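Local coordinates for uncharacterized bacterial lipoprotein (Bacteroides thetaiotaomicron VPI-5482, PDB 3GF6) that is of unknown function but, as an all-beta bacterial lipoprotein with a DUF3845 domain, is probably anchored to a membrane by lipid, at residues Y112-R117 against S186-N191. Residues are numbered along the deposited sequence; the frame is centred on the assembly and turned at random.
Sequences YAVKLR and SQLYFN. With EDO (1,2-ethanediol), chain G; EDO (1,2-ethanediol), chain C.
Strands 112-117 and 187-191 run in the same general direction on facing sheets, and at their nearest, Leu-116 to Phe-190, the CA atoms stand 10.3 Å apart, so that side chains alone bridge the gap. Leu-116 and Phe-190 point at each other across it, and the CD2 methyl of Leu-116 lies over one face of the Phe-190 ring, 4.0 Å from its centroid and 21° off the ring normal, a CH-pi contact displaced toward the rim. There CD2 sits 3.8 Å from CZ of Phe-190, while the second methyl, CD1, reaches the same CZ at 4.0 Å, so both branches of the leucine close on the far end of the ring. Phe-190 extends that end across the gap because its CG is anti to the backbone N (chi1 -173°). Beside this pair, Val-114 and Leu-188 pass alongside one another, each reaching toward the other's strand, and touch through one methyl each, CG2 of Val-114 lying 4.1 Å from CD2 of Leu-188. The four buried side chains are part of the hydrophobic filling of a beta sandwich made of two antiparallel sheets, and Leu-138 of strand 129-139 packs against Val-114, Leu-188 and Phe-190. On the side turned from this core, the carbonyl O of Leu-116 accepts a hydrogen bond from O1 of one ethanediol at 2.9 Å, and NH1 of Arg-117 gives one to O1 of a second at 3.1 Å, near the guanidinium plane. Both molecules probably come from the crystallisation liquor. Arg-117 also forms a salt bridge through NE with Asp-175, and a leucine in its place would probably leave that carboxylate without its cationic mate. Two residues earlier on the same strand, Lys-115 forms a salt bridge through NZ with Asp-179 on strand 171-183.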
loop_
_atom_site.group_PDB
_atom_site.type_symbol
_atom_site.label_atom_id
_atom_site.label_comp_id
_atom_site.label_asym_id
_atom_site.label_seq_id
_atom_site.Cartn_x
_atom_site.Cartn_y
_atom_site.Cartn_z
ATOM N N TYR A 112 -7.283 -9.235 -15.519
ATOM C CA TYR A 112 -7.718 -9.084 -14.148
ATOM C C TYR A 112 -8.456 -7.780 -13.891
ATOM O O TYR A 112 -8.159 -6.753 -14.510
ATOM C CB TYR A 112 -6.516 -9.149 -13.207
ATOM C CG TYR A 112 -5.822 -10.477 -13.100
ATOM C CD1 TYR A 112 -6.355 -11.490 -12.317
ATOM C CD2 TYR A 112 -4.620 -10.728 -13.787
ATOM C CE1 TYR A 112 -5.700 -12.734 -12.179
ATOM C CE2 TYR A 112 -3.941 -11.936 -13.659
ATOM C CZ TYR A 112 -4.502 -12.956 -12.851
ATOM O OH TYR A 112 -3.878 -14.171 -12.710
ATOM N N ALA A 113 -9.399 -7.825 -12.937
ATOM C CA ALA A 113 -10.080 -6.630 -12.451
ATOM C C ALA A 113 -9.933 -6.600 -10.950
ATOM O O ALA A 113 -9.956 -7.651 -10.302
ATOM C CB ALA A 113 -11.576 -6.648 -12.847
ATOM N N VAL A 114 -9.777 -5.400 -10.391
ATOM C CA VAL A 114 -9.590 -5.197 -8.965
ATOM C C VAL A 114 -10.664 -4.249 -8.442
ATOM O O VAL A 114 -10.955 -3.224 -9.056
ATOM C CB VAL A 114 -8.156 -4.608 -8.646
ATOM C CG1 VAL A 114 -8.019 -4.148 -7.197
ATOM C CG2 VAL A 114 -7.074 -5.659 -8.948
ATOM N N LYS A 115 -11.211 -4.582 -7.275
ATOM C CA LYS A 115 -12.093 -3.688 -6.528
ATOM C C LYS A 115 -11.548 -3.633 -5.132
ATOM O O LYS A 115 -11.330 -4.699 -4.504
ATOM C CB LYS A 115 -13.530 -4.239 -6.483
ATOM C CG LYS A 115 -14.139 -4.459 -7.907
ATOM C CD LYS A 115 -15.539 -5.016 -7.847
ATOM C CE LYS A 115 -16.177 -5.116 -9.230
ATOM N NZ LYS A 115 -16.529 -3.797 -9.782
ATOM N N LEU A 116 -11.263 -2.422 -4.666
ATOM C CA LEU A 116 -10.732 -2.277 -3.329
ATOM C C LEU A 116 -11.208 -1.024 -2.652
ATOM O O LEU A 116 -11.629 -0.058 -3.305
ATOM C CB LEU A 116 -9.194 -2.358 -3.323
ATOM C CG LEU A 116 -8.360 -1.248 -3.985
ATOM C CD1 LEU A 116 -8.253 0.003 -3.087
ATOM C CD2 LEU A 116 -6.963 -1.767 -4.336
ATOM N N ARG A 117 -11.176 -1.052 -1.328
ATOM C CA ARG A 117 -11.338 0.156 -0.513
ATOM C C ARG A 117 -10.252 0.117 0.551
ATOM O O ARG A 117 -10.029 -0.918 1.147
ATOM C CB ARG A 117 -12.724 0.243 0.128
ATOM C CG ARG A 117 -12.954 1.518 0.945
ATOM C CD ARG A 117 -14.451 1.609 1.306
ATOM N NE ARG A 117 -14.761 2.787 2.098
ATOM C CZ ARG A 117 -15.932 2.974 2.693
ATOM N NH1 ARG A 117 -16.886 2.052 2.577
ATOM N NH2 ARG A 117 -16.143 4.067 3.412
ATOM N N SER A 186 2.313 -10.340 -13.738
ATOM C CA SER A 186 2.911 -11.531 -13.148
ATOM C C SER A 186 2.625 -11.561 -11.673
ATOM O O SER A 186 2.189 -12.563 -11.131
ATOM C CB SER A 186 4.427 -11.596 -13.420
ATOM O OG SER A 186 5.063 -12.561 -12.600
ATOM N N GLN A 187 2.917 -10.446 -11.026
ATOM C CA GLN A 187 2.738 -10.279 -9.601
ATOM C C GLN A 187 2.077 -8.923 -9.362
ATOM O O GLN A 187 2.395 -7.971 -10.056
ATOM C CB GLN A 187 4.090 -10.350 -8.868
ATOM C CG GLN A 187 4.814 -11.657 -9.089
ATOM C CD GLN A 187 6.195 -11.658 -8.457
ATOM O OE1 GLN A 187 6.383 -12.253 -7.396
ATOM N NE2 GLN A 187 7.170 -11.027 -9.123
ATOM N N LEU A 188 1.151 -8.875 -8.399
ATOM C CA LEU A 188 0.416 -7.665 -8.021
ATOM C C LEU A 188 0.832 -7.222 -6.607
ATOM O O LEU A 188 0.784 -8.019 -5.639
ATOM C CB LEU A 188 -1.088 -7.949 -8.066
ATOM C CG LEU A 188 -2.050 -6.765 -7.920
ATOM C CD1 LEU A 188 -1.942 -5.832 -9.123
ATOM C CD2 LEU A 188 -3.512 -7.297 -7.742
ATOM N N TYR A 189 1.165 -5.937 -6.498
ATOM C CA TYR A 189 1.633 -5.329 -5.246
ATOM C C TYR A 189 0.625 -4.291 -4.762
ATOM O O TYR A 189 0.102 -3.528 -5.578
ATOM C CB TYR A 189 3.001 -4.671 -5.433
ATOM C CG TYR A 189 4.065 -5.647 -5.936
ATOM C CD1 TYR A 189 4.239 -5.898 -7.301
ATOM C CD2 TYR A 189 4.857 -6.345 -5.043
ATOM C CE1 TYR A 189 5.188 -6.804 -7.759
ATOM C CE2 TYR A 189 5.842 -7.265 -5.511
ATOM C CZ TYR A 189 5.977 -7.499 -6.857
ATOM O OH TYR A 189 6.936 -8.390 -7.316
ATOM N N PHE A 190 0.377 -4.280 -3.453
ATOM C CA PHE A 190 -0.508 -3.262 -2.804
ATOM C C PHE A 190 0.122 -2.848 -1.500
ATOM O O PHE A 190 0.273 -3.663 -0.588
ATOM C CB PHE A 190 -1.926 -3.805 -2.668
ATOM C CG PHE A 190 -2.943 -2.820 -2.175
ATOM C CD1 PHE A 190 -3.002 -1.502 -2.665
ATOM C CD2 PHE A 190 -3.918 -3.242 -1.261
ATOM C CE1 PHE A 190 -3.986 -0.599 -2.189
ATOM C CE2 PHE A 190 -4.875 -2.354 -0.784
ATOM C CZ PHE A 190 -4.902 -1.035 -1.246
ATOM N N ASN A 191 0.597 -1.595 -1.469
ATOM C CA ASN A 191 1.412 -1.093 -0.374
ATOM C C ASN A 191 1.183 0.381 -0.102
ATOM O O ASN A 191 0.648 1.104 -0.946
ATOM C CB ASN A 191 2.920 -1.248 -0.640
ATOM C CG ASN A 191 3.341 -2.675 -0.881
ATOM O OD1 ASN A 191 3.816 -3.398 0.040
ATOM N ND2 ASN A 191 3.195 -3.106 -2.122
HETATM C C1 EDO G . -14.232 -0.317 -5.213
HETATM O O1 EDO G . -14.436 0.042 -3.842
HETATM C C2 EDO G . -15.435 0.210 -5.999
HETATM O O2 EDO G . -16.282 -0.876 -6.372
HETATM C C1 EDO C . -18.214 0.344 0.243
HETATM O O1 EDO C . -17.245 -0.465 0.858
HETATM C C2 EDO C . -18.972 -0.551 -0.679
HETATM O O2 EDO C . -19.830 -1.229 0.205
#